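Local structure of VgrG protein (Vibrio cholerae, 4E1C) at residues I25-E30 / S361-T366; V177-K182 / I348-R353. The protein probably links actin monomers covalently, using a nucleotide-binding site that holds ADP and magnesium ions. All blocks are in the same frame, centred on the assembly; numbering follows the deposited sequence.

Contact 1: residues I25-E30 / S361-T366; sequences IGIENE and SYLPKT. With MG (magnesium ion), chain E; ADP (adenosine-5'-diphosphate), chain B.
Strand 24-32 forms part of the wall of the nucleotide site, and loop 361-366 packs on its opposite face, where I25, I27 and N29 meet Y362, L363 and P364. No hydrogen bond joins the two segments, so side-chain packing carries the contact. I25 sets its CD1 methyl over one face of the Y362 ring in a CH-pi contact, 3.8 Å from the ring centroid and 16° off the normal, displaced toward the rim. Its CG2 adds a second methyl against the same ring, 3.8 Å from Y362 CE2, while Y362 OH is held by M98 O. With chi1 64°, I27 CG1 sits between backbone N and carbonyl carbon and carries CD1 head-on to P364 CD, 3.7 Å away. I27 CG2, anti to the carbonyl carbon, slides past L363, 3.9 Å from L363 CD2. Farther along, the P364 ring abuts the N29 amide, with P364 CG 3.4 Å from N29 OD1. That oxygen is satisfied by Q173 NE2, which also bonds to P364 O and so bridges strand and loop. M111 of helix 101-124 packs against both I27 and P364. On the reverse face, G26 brings its CA to 3.2 Å from ADP O2', and I27 O takes a weak hydrogen bond from the ribose O3'. E28 reaches past the sugar to place OE2 2.4 Å from a magnesium ion. Beta-strand alternation thus turns I25, I27 and N29 to the loop and helix 101-124, and G26 and E28 to the ADP and magnesium site.

Contact 2: residues V177-K182 / I348-R353; sequences VGVAAK and ILFEFR. With MG (magnesium ion), chain D; ADP (adenosine-5'-diphosphate), chain B; SO4 (sulfate ion), chain F.
V177, V179, I348, F350 and F352 form one apolar face; L195 of helix 190-196 covers V179, F350 and F352, and Y230 of helix 221-245 lies at I348. V177 CG2 crosses to F352 CE1 at 3.7 Å, and V179 CG2 comes in at the edge of the F350 ring, 4.3 Å from F350 CE2. I348 CG1 lies between its backbone N and carbonyl carbon (chi1 52°), against A181, 3.7 Å from A181 CA. The strands pair antiparallel: V177 with F350 and V179 with I348 are hydrogen-bonded pairs of two N-H...O bonds each, with the non-hydrogen-bonded pair G178 and L349 between. On the other sheet face L349 CG rests against the bare G178 CA, and L349 CD2 lies over the adenine of ADP, 3.4 Å from ADP C5. Also on that face, extended E351 (chi1 179°) carries the polar edge, its OE2 2.6 Å from a magnesium ion that Q174 also binds. R353 NH1 makes a salt bridge to the syn side of E351 OE2, 2.7 Å away and 28° out of the carboxylate plane. R353 NH1 also bonds to O4, and R353 NH2 to O2 at 2.8 Å, of a sulfate probably from the crystallisation liquor, with K272 a further partner.

How the contacts relate
From the N terminus, the chain passes through strand 24-32 and, after further strands and helix 101-124, reaches strand 167-180. An excursion with far more helix than strand follows before strand 345-352 pairs with 177-182, so contact 2 closes the inner loop. The chain then runs on to 361-366, and contact 1 closes a loop of 330 residues around the first: the two are nested. Strand 167-180 lies between 24-32 and 345-352, pairing with both. The contacts' centres are about 16 Å apart, yet they touch, I25 CD1 lying 3.9 Å from V177 CG2. Both reach ADP; E28 binds one magnesium ion and E351 the other, which also lies about 3 Å from the E28 side chain.

Contact 1: residues I25-E30 / S361-T366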
ATOM      1  N   ILE A  25     -11.211   0.270   2.319  1.00 28.36           N
ATOM      2  CA  ILE A  25     -10.466  -0.578   1.396  1.00 27.74           C
ATOM      3  C   ILE A  25     -10.061   0.191   0.132  1.00 30.35           C
ATOM      4  O   ILE A  25     -10.828   0.996  -0.379  1.00 28.06           O
ATOM      5  CB  ILE A  25     -11.219  -1.913   1.091  1.00 30.89           C
ATOM      6  CG1 ILE A  25     -10.338  -2.911   0.287  1.00 31.27           C
ATOM      7  CG2 ILE A  25     -12.605  -1.672   0.443  1.00 30.42           C
ATOM      8  CD1 ILE A  25     -10.600  -4.393   0.530  1.00 36.40           C
ATOM      9  N   GLY A  26      -8.829  -0.044  -0.295  1.00 27.10           N
ATOM     10  CA  GLY A  26      -8.250   0.490  -1.516  1.00 25.87           C
ATOM     11  C   GLY A  26      -7.658  -0.674  -2.266  1.00 27.92           C
ATOM     12  O   GLY A  26      -7.324  -1.695  -1.656  1.00 26.67           O
ATOM     13  N   ILE A  27      -7.574  -0.562  -3.589  1.00 24.38           N
ATOM     14  CA  ILE A  27      -7.002  -1.626  -4.423  1.00 24.12           C
ATOM     15  C   ILE A  27      -5.915  -1.062  -5.342  1.00 29.67           C
ATOM     16  O   ILE A  27      -5.907   0.138  -5.611  1.00 30.11           O
ATOM     17  CB  ILE A  27      -8.068  -2.468  -5.188  1.00 26.69           C
ATOM     18  CG1 ILE A  27      -8.872  -1.629  -6.219  1.00 26.49           C
ATOM     19  CG2 ILE A  27      -8.969  -3.267  -4.224  1.00 27.27           C
ATOM     20  CD1 ILE A  27      -9.675  -2.442  -7.281  1.00 28.18           C
ATOM     21  N   GLU A  28      -4.982  -1.921  -5.776  1.00 26.06           N
ATOM     22  CA  GLU A  28      -3.897  -1.613  -6.712  1.00 25.04           C
ATOM     23  C   GLU A  28      -3.935  -2.694  -7.753  1.00 27.43           C
ATOM     24  O   GLU A  28      -4.064  -3.869  -7.401  1.00 25.22           O
ATOM     25  CB  GLU A  28      -2.530  -1.610  -6.020  1.00 26.10           C
ATOM     26  CG  GLU A  28      -2.296  -0.419  -5.114  1.00 34.14           C
ATOM     27  CD  GLU A  28      -1.132  -0.614  -4.160  1.00 52.49           C
ATOM     28  OE1 GLU A  28      -1.243  -1.436  -3.218  1.00 43.47           O
ATOM     29  OE2 GLU A  28      -0.097   0.055  -4.367  1.00 47.90           O
ATOM     30  N   ASN A  29      -3.886  -2.306  -9.035  1.00 24.52           N
ATOM     31  CA  ASN A  29      -3.951  -3.275 -10.132  1.00 23.91           C
ATOM     32  C   ASN A  29      -2.985  -2.941 -11.263  1.00 27.58           C
ATOM     33  O   ASN A  29      -3.201  -1.996 -12.038  1.00 27.08           O
ATOM     34  CB  ASN A  29      -5.388  -3.370 -10.675  1.00 30.28           C
ATOM     35  CG  ASN A  29      -5.728  -4.671 -11.380  1.00 54.08           C
ATOM     36  OD1 ASN A  29      -6.895  -5.042 -11.506  1.00 60.87           O
ATOM     37  ND2 ASN A  29      -4.735  -5.424 -11.810  1.00 41.38           N
ATOM     38  N   GLU A  30      -1.917  -3.723 -11.353  1.00 27.32           N
ATOM     39  CA  GLU A  30      -0.908  -3.550 -12.387  1.00 27.65           C
ATOM     40  C   GLU A  30      -1.413  -4.221 -13.660  1.00 31.75           C
ATOM     41  O   GLU A  30      -1.939  -5.338 -13.617  1.00 32.77           O
ATOM     42  CB  GLU A  30       0.432  -4.113 -11.921  1.00 29.40           C
ATOM     43  CG  GLU A  30       1.613  -3.657 -12.760  1.00 41.09           C
ATOM     44  CD  GLU A  30       2.907  -4.390 -12.479  1.00 64.91           C
ATOM     45  OE1 GLU A  30       3.971  -3.893 -12.912  1.00 45.88           O
ATOM     46  OE2 GLU A  30       2.863  -5.453 -11.817  1.00 74.80           O
ATOM     47  N   SER A 361     -13.479 -10.538  -4.082  1.00 30.77           N
ATOM     48  CA  SER A 361     -14.682  -9.845  -4.575  1.00 29.42           C
ATOM     49  C   SER A 361     -14.501  -8.331  -4.736  1.00 30.46           C
ATOM     50  O   SER A 361     -15.327  -7.681  -5.396  1.00 29.79           O
ATOM     51  CB  SER A 361     -15.877 -10.152  -3.677  1.00 32.50           C
ATOM     52  OG  SER A 361     -15.720  -9.565  -2.393  1.00 42.99           O
ATOM     53  N   TYR A 362     -13.442  -7.763  -4.111  1.00 24.82           N
ATOM     54  CA  TYR A 362     -13.112  -6.331  -4.218  1.00 24.29           C
ATOM     55  C   TYR A 362     -12.285  -6.023  -5.464  1.00 27.22           C
ATOM     56  O   TYR A 362     -12.115  -4.860  -5.805  1.00 25.21           O
ATOM     57  CB  TYR A 362     -12.326  -5.866  -2.974  1.00 25.43           C
ATOM     58  CG  TYR A 362     -13.173  -5.835  -1.719  1.00 27.18           C
ATOM     59  CD1 TYR A 362     -13.241  -6.940  -0.871  1.00 29.05           C
ATOM     60  CD2 TYR A 362     -13.922  -4.709  -1.390  1.00 28.01           C
ATOM     61  CE1 TYR A 362     -14.035  -6.923   0.277  1.00 31.19           C
ATOM     62  CE2 TYR A 362     -14.737  -4.687  -0.257  1.00 29.02           C
ATOM     63  CZ  TYR A 362     -14.787  -5.795   0.576  1.00 35.45           C
ATOM     64  OH  TYR A 362     -15.569  -5.756   1.698  1.00 36.08           O
ATOM     65  N   LEU A 363     -11.740  -7.064  -6.120  1.00 25.22           N
ATOM     66  CA  LEU A 363     -10.852  -6.912  -7.262  1.00 25.10           C
ATOM     67  C   LEU A 363     -11.540  -7.143  -8.602  1.00 29.63           C
ATOM     68  O   LEU A 363     -12.376  -8.045  -8.708  1.00 28.52           O
ATOM     69  CB  LEU A 363      -9.614  -7.835  -7.109  1.00 24.64           C
ATOM     70  CG  LEU A 363      -8.425  -7.370  -6.203  1.00 27.26           C
ATOM     71  CD1 LEU A 363      -7.739  -6.113  -6.739  1.00 26.69           C
ATOM     72  CD2 LEU A 363      -8.833  -7.152  -4.751  1.00 24.64           C
ATOM     73  N   PRO A 364     -11.219  -6.329  -9.640  1.00 27.36           N
ATOM     74  CA  PRO A 364     -11.804  -6.588 -10.968  1.00 27.97           C
ATOM     75  C   PRO A 364     -11.143  -7.814 -11.606  1.00 34.47           C
ATOM     76  O   PRO A 364      -9.957  -8.070 -11.382  1.00 32.97           O
ATOM     77  CB  PRO A 364     -11.498  -5.309 -11.746  1.00 29.44           C
ATOM     78  CG  PRO A 364     -10.228  -4.775 -11.093  1.00 33.44           C
ATOM     79  CD  PRO A 364     -10.251  -5.206  -9.671  1.00 28.88           C
ATOM     80  N   LYS A 365     -11.908  -8.576 -12.397  1.00 35.35           N
ATOM     81  CA  LYS A 365     -11.374  -9.755 -13.087  1.00 36.65           C
ATOM     82  C   LYS A 365     -11.667  -9.679 -14.576  1.00 42.55           C
ATOM     83  O   LYS A 365     -12.818  -9.480 -14.953  1.00 41.32           O
ATOM     84  CB  LYS A 365     -11.949 -11.072 -12.497  1.00 39.96           C
ATOM     85  CG  LYS A 365     -11.650 -11.352 -11.013  1.00 56.10           C
ATOM     86  CD  LYS A 365     -10.158 -11.204 -10.633  1.00 69.05           C
ATOM     87  CE  LYS A 365      -9.790 -11.692  -9.251  1.00 75.87           C
ATOM     88  NZ  LYS A 365     -10.831 -11.425  -8.221  1.00 79.94           N
ATOM     89  N   THR A 366     -10.635  -9.835 -15.427  1.00 42.83           N
ATOM     90  CA  THR A 366     -10.801  -9.843 -16.890  1.00 43.66           C
ATOM     91  C   THR A 366     -11.648 -11.070 -17.274  1.00 48.65           C
ATOM     92  O   THR A 366     -12.601 -10.935 -18.043  1.00 49.41           O
ATOM     93  CB  THR A 366      -9.431  -9.876 -17.608  1.00 53.42           C
ATOM     94  OG1 THR A 366      -8.621  -8.800 -17.146  1.00 51.94           O
ATOM     95  CG2 THR A 366      -9.558  -9.814 -19.142  1.00 50.31           C
TER
HETATM   96 MG    MG E 404       0.681   2.077  -5.502  1.00 58.60          MG
HETATM   97  PB  ADP B 401       2.189   3.719  -3.235  1.00 83.38           P
HETATM   98  O1B ADP B 401       2.782   3.906  -1.896  1.00 83.46           O
HETATM   99  O2B ADP B 401       2.595   4.903  -4.156  1.00 86.09           O
HETATM  100  O3B ADP B 401       2.674   2.403  -3.855  1.00 81.90           O
HETATM  101  PA  ADP B 401      -0.421   4.623  -2.266  1.00 74.29           P
HETATM  102  O1A ADP B 401       0.272   5.175  -1.069  1.00 74.00           O
HETATM  103  O2A ADP B 401      -0.882   5.765  -3.180  1.00 75.59           O
HETATM  104  O3A ADP B 401       0.593   3.689  -3.088  1.00 79.30           O
HETATM  105  O5' ADP B 401      -1.670   3.776  -1.790  1.00 60.04           O
HETATM  106  C5' ADP B 401      -1.726   2.348  -1.885  1.00 44.59           C
HETATM  107  C4' ADP B 401      -3.123   1.884  -1.552  1.00 34.90           C
HETATM  108  O4' ADP B 401      -3.596   2.501  -0.332  1.00 29.73           O
HETATM  109  C3' ADP B 401      -4.213   2.110  -2.609  1.00 28.86           C
HETATM  110  O3' ADP B 401      -4.854   0.868  -2.864  1.00 30.36           O
HETATM  111  C2' ADP B 401      -5.166   3.089  -1.922  1.00 27.95           C
HETATM  112  O2' ADP B 401      -6.530   3.027  -2.296  1.00 26.04           O
HETATM  113  C1' ADP B 401      -4.988   2.643  -0.480  1.00 27.66           C
HETATM  114  N9  ADP B 401      -5.507   3.563   0.521  1.00 24.49           N
HETATM  115  C8  ADP B 401      -5.191   4.886   0.699  1.00 20.75           C
HETATM  116  N7  ADP B 401      -5.829   5.445   1.693  1.00 21.69           N
HETATM  117  C5  ADP B 401      -6.612   4.430   2.209  1.00 20.43           C
HETATM  118  C6  ADP B 401      -7.499   4.371   3.300  1.00 21.97           C
HETATM  119  N6  ADP B 401      -7.774   5.425   4.086  1.00 23.36           N
HETATM  120  N1  ADP B 401      -8.111   3.194   3.555  1.00 22.08           N
HETATM  121  C2  ADP B 401      -7.852   2.145   2.769  1.00 19.89           C
HETATM  122  N3  ADP B 401      -7.040   2.081   1.712  1.00 20.57           N
HETATM  123  C4  ADP B 401      -6.438   3.263   1.487  1.00 21.24           C

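Contact 2: residues V177-K182 / I348-R353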
ATOM      1  N   VAL A 177      -6.336  -2.388   3.503  1.00 22.95           N
ATOM      2  CA  VAL A 177      -7.460  -2.279   4.409  1.00 22.42           C
ATOM      3  C   VAL A 177      -7.080  -1.313   5.505  1.00 27.64           C
ATOM      4  O   VAL A 177      -5.983  -1.404   6.038  1.00 27.91           O
ATOM      5  CB  VAL A 177      -7.929  -3.685   4.935  1.00 26.02           C
ATOM      6  CG1 VAL A 177      -8.959  -3.568   6.070  1.00 25.64           C
ATOM      7  CG2 VAL A 177      -8.483  -4.549   3.793  1.00 25.70           C
ATOM      8  N   GLY A 178      -8.001  -0.419   5.837  1.00 24.53           N
ATOM      9  CA  GLY A 178      -7.824   0.562   6.899  1.00 25.04           C
ATOM     10  C   GLY A 178      -8.842   0.321   7.991  1.00 29.13           C
ATOM     11  O   GLY A 178     -10.019   0.180   7.688  1.00 27.88           O
ATOM     12  N   VAL A 179      -8.390   0.202   9.251  1.00 26.80           N
ATOM     13  CA  VAL A 179      -9.267  -0.026  10.411  1.00 27.25           C
ATOM     14  C   VAL A 179      -8.878   0.950  11.522  1.00 29.81           C
ATOM     15  O   VAL A 179      -7.730   1.397  11.566  1.00 27.87           O
ATOM     16  CB  VAL A 179      -9.215  -1.507  10.948  1.00 31.26           C
ATOM     17  CG1 VAL A 179      -9.794  -2.500   9.947  1.00 31.19           C
ATOM     18  CG2 VAL A 179      -7.806  -1.912  11.380  1.00 30.28           C
ATOM     19  N   ALA A 180      -9.810   1.210  12.457  1.00 26.84           N
ATOM     20  CA  ALA A 180      -9.546   2.011  13.655  1.00 26.60           C
ATOM     21  C   ALA A 180      -8.460   1.292  14.436  1.00 31.34           C
ATOM     22  O   ALA A 180      -8.568   0.082  14.665  1.00 31.61           O
ATOM     23  CB  ALA A 180     -10.808   2.128  14.507  1.00 28.00           C
ATOM     24  N   ALA A 181      -7.383   2.019  14.799  1.00 28.97           N
ATOM     25  CA  ALA A 181      -6.233   1.486  15.530  1.00 28.93           C
ATOM     26  C   ALA A 181      -6.639   0.804  16.843  1.00 33.95           C
ATOM     27  O   ALA A 181      -6.107  -0.267  17.168  1.00 32.84           O
ATOM     28  CB  ALA A 181      -5.209   2.579  15.781  1.00 29.03           C
ATOM     29  N   LYS A 182      -7.665   1.371  17.513  1.00 32.72           N
ATOM     30  CA  LYS A 182      -8.240   0.862  18.772  1.00 34.16           C
ATOM     31  C   LYS A 182      -8.934  -0.496  18.622  1.00 39.43           C
ATOM     32  O   LYS A 182      -9.175  -1.161  19.623  1.00 40.91           O
ATOM     33  CB  LYS A 182      -9.168   1.890  19.427  1.00 36.94           C
ATOM     34  CG  LYS A 182     -10.465   2.139  18.654  1.00 50.27           C
ATOM     35  CD  LYS A 182     -11.447   2.984  19.439  1.00 53.61           C
ATOM     36  CE  LYS A 182     -12.796   3.002  18.764  1.00 66.68           C
ATOM     37  NZ  LYS A 182     -13.687   4.031  19.355  1.00 76.59           N
ATOM     38  N   ILE A 348      -5.275   2.712  10.948  1.00 23.66           N
ATOM     39  CA  ILE A 348      -4.017   2.045  10.633  1.00 22.45           C
ATOM     40  C   ILE A 348      -4.299   1.156   9.452  1.00 25.35           C
ATOM     41  O   ILE A 348      -5.372   0.555   9.386  1.00 24.50           O
ATOM     42  CB  ILE A 348      -3.356   1.316  11.855  1.00 24.85           C
ATOM     43  CG1 ILE A 348      -4.345   0.351  12.580  1.00 23.99           C
ATOM     44  CG2 ILE A 348      -2.733   2.360  12.812  1.00 24.43           C
ATOM     45  CD1 ILE A 348      -3.689  -0.613  13.652  1.00 27.25           C
ATOM     46  N   LEU A 349      -3.384   1.149   8.471  1.00 24.33           N
ATOM     47  CA  LEU A 349      -3.565   0.454   7.201  1.00 23.97           C
ATOM     48  C   LEU A 349      -2.644  -0.721   6.983  1.00 26.48           C
ATOM     49  O   LEU A 349      -1.522  -0.769   7.494  1.00 24.31           O
ATOM     50  CB  LEU A 349      -3.416   1.482   6.059  1.00 24.77           C
ATOM     51  CG  LEU A 349      -4.690   2.246   5.662  1.00 30.94           C
ATOM     52  CD1 LEU A 349      -5.135   3.236   6.739  1.00 32.12           C
ATOM     53  CD2 LEU A 349      -4.444   3.017   4.424  1.00 34.18           C
ATOM     54  N   PHE A 350      -3.121  -1.666   6.184  1.00 23.18           N
ATOM     55  CA  PHE A 350      -2.411  -2.898   5.904  1.00 21.92           C
ATOM     56  C   PHE A 350      -2.596  -3.294   4.462  1.00 27.08           C
ATOM     57  O   PHE A 350      -3.728  -3.324   3.967  1.00 26.31           O
ATOM     58  CB  PHE A 350      -2.927  -4.024   6.835  1.00 22.76           C
ATOM     59  CG  PHE A 350      -2.796  -3.664   8.293  1.00 23.27           C
ATOM     60  CD1 PHE A 350      -1.625  -3.949   8.994  1.00 24.60           C
ATOM     61  CD2 PHE A 350      -3.821  -2.991   8.954  1.00 23.99           C
ATOM     62  CE1 PHE A 350      -1.485  -3.561  10.331  1.00 25.01           C
ATOM     63  CE2 PHE A 350      -3.668  -2.573  10.280  1.00 27.14           C
ATOM     64  CZ  PHE A 350      -2.505  -2.870  10.963  1.00 25.62           C
ATOM     65  N   GLU A 351      -1.476  -3.644   3.796  1.00 23.95           N
ATOM     66  CA  GLU A 351      -1.468  -4.075   2.412  1.00 23.20           C
ATOM     67  C   GLU A 351      -1.391  -5.589   2.347  1.00 27.77           C
ATOM     68  O   GLU A 351      -0.494  -6.198   2.942  1.00 26.95           O
ATOM     69  CB  GLU A 351      -0.264  -3.439   1.693  1.00 24.13           C
ATOM     70  CG  GLU A 351      -0.092  -3.818   0.237  1.00 26.67           C
ATOM     71  CD  GLU A 351       1.181  -3.277  -0.386  1.00 47.49           C
ATOM     72  OE1 GLU A 351       1.594  -2.150  -0.033  1.00 39.95           O
ATOM     73  OE2 GLU A 351       1.759  -3.979  -1.245  1.00 50.07           O
ATOM     74  N   PHE A 352      -2.310  -6.195   1.594  1.00 25.56           N
ATOM     75  CA  PHE A 352      -2.301  -7.635   1.371  1.00 24.30           C
ATOM     76  C   PHE A 352      -1.451  -7.807   0.105  1.00 29.28           C
ATOM     77  O   PHE A 352      -1.883  -7.416  -0.981  1.00 28.91           O
ATOM     78  CB  PHE A 352      -3.745  -8.178   1.198  1.00 25.19           C
ATOM     79  CG  PHE A 352      -4.516  -8.196   2.498  1.00 26.83           C
ATOM     80  CD1 PHE A 352      -5.085  -7.031   3.010  1.00 29.05           C
ATOM     81  CD2 PHE A 352      -4.651  -9.370   3.229  1.00 27.59           C
ATOM     82  CE1 PHE A 352      -5.756  -7.044   4.242  1.00 29.57           C
ATOM     83  CE2 PHE A 352      -5.360  -9.389   4.436  1.00 29.78           C
ATOM     84  CZ  PHE A 352      -5.896  -8.229   4.939  1.00 27.82           C
ATOM     85  N   ARG A 353      -0.214  -8.316   0.267  1.00 26.38           N
ATOM     86  CA  ARG A 353       0.757  -8.534  -0.820  1.00 26.57           C
ATOM     87  C   ARG A 353       0.212  -9.446  -1.907  1.00 32.98           C
ATOM     88  O   ARG A 353       0.463  -9.221  -3.094  1.00 32.93           O
ATOM     89  CB  ARG A 353       2.102  -9.023  -0.248  1.00 24.22           C
ATOM     90  CG  ARG A 353       2.725  -8.017   0.740  1.00 29.63           C
ATOM     91  CD  ARG A 353       3.168  -6.714   0.049  1.00 30.73           C
ATOM     92  NE  ARG A 353       4.305  -6.975  -0.844  1.00 31.31           N
ATOM     93  CZ  ARG A 353       4.786  -6.137  -1.750  1.00 33.84           C
ATOM     94  NH1 ARG A 353       4.237  -4.947  -1.928  1.00 19.78           N
ATOM     95  NH2 ARG A 353       5.840  -6.484  -2.485  1.00 25.09           N
TER
HETATM   96 MG    MG D 403       1.578  -2.604  -3.441  1.00 66.36          MG
HETATM   97  PB  ADP B 401       2.189   3.719  -3.235  1.00 83.38           P
HETATM   98  O1B ADP B 401       2.782   3.906  -1.896  1.00 83.46           O
HETATM   99  O2B ADP B 401       2.595   4.903  -4.156  1.00 86.09           O
HETATM  100  O3B ADP B 401       2.674   2.403  -3.855  1.00 81.90           O
HETATM  101  PA  ADP B 401      -0.421   4.623  -2.266  1.00 74.29           P
HETATM  102  O1A ADP B 401       0.272   5.175  -1.069  1.00 74.00           O
HETATM  103  O2A ADP B 401      -0.882   5.765  -3.180  1.00 75.59           O
HETATM  104  O3A ADP B 401       0.593   3.689  -3.088  1.00 79.30           O
HETATM  105  O5' ADP B 401      -1.670   3.776  -1.790  1.00 60.04           O
HETATM  106  C5' ADP B 401      -1.726   2.348  -1.885  1.00 44.59           C
HETATM  107  C4' ADP B 401      -3.123   1.884  -1.552  1.00 34.90           C
HETATM  108  O4' ADP B 401      -3.596   2.501  -0.332  1.00 29.73           O
HETATM  109  C3' ADP B 401      -4.213   2.110  -2.609  1.00 28.86           C
HETATM  110  O3' ADP B 401      -4.854   0.868  -2.864  1.00 30.36           O
HETATM  111  C2' ADP B 401      -5.166   3.089  -1.922  1.00 27.95           C
HETATM  112  O2' ADP B 401      -6.530   3.027  -2.296  1.00 26.04           O
HETATM  113  C1' ADP B 401      -4.988   2.643  -0.480  1.00 27.66           C
HETATM  114  N9  ADP B 401      -5.507   3.563   0.521  1.00 24.49           N
HETATM  115  C8  ADP B 401      -5.191   4.886   0.699  1.00 20.75           C
HETATM  116  N7  ADP B 401      -5.829   5.445   1.693  1.00 21.69           N
HETATM  117  C5  ADP B 401      -6.612   4.430   2.209  1.00 20.43           C
HETATM  118  C6  ADP B 401      -7.499   4.371   3.300  1.00 21.97           C
HETATM  119  N6  ADP B 401      -7.774   5.425   4.086  1.00 23.36           N
HETATM  120  N1  ADP B 401      -8.111   3.194   3.555  1.00 22.08           N
HETATM  121  C2  ADP B 401      -7.852   2.145   2.769  1.00 19.89           C
HETATM  122  N3  ADP B 401      -7.040   2.081   1.712  1.00 20.57           N
HETATM  123  C4  ADP B 401      -6.438   3.263   1.487  1.00 21.24           C
HETATM  124  S   SO4 F 405       6.593  -3.204  -4.442  1.00 54.41           S
HETATM  125  O1  SO4 F 405       6.590  -2.804  -5.842  1.00 59.94           O
HETATM  126  O2  SO4 F 405       6.697  -4.649  -4.369  1.00 53.32           O
HETATM  127  O3  SO4 F 405       7.724  -2.571  -3.771  1.00 55.83           O
HETATM  128  O4  SO4 F 405       5.344  -2.759  -3.827  1.00 53.71           O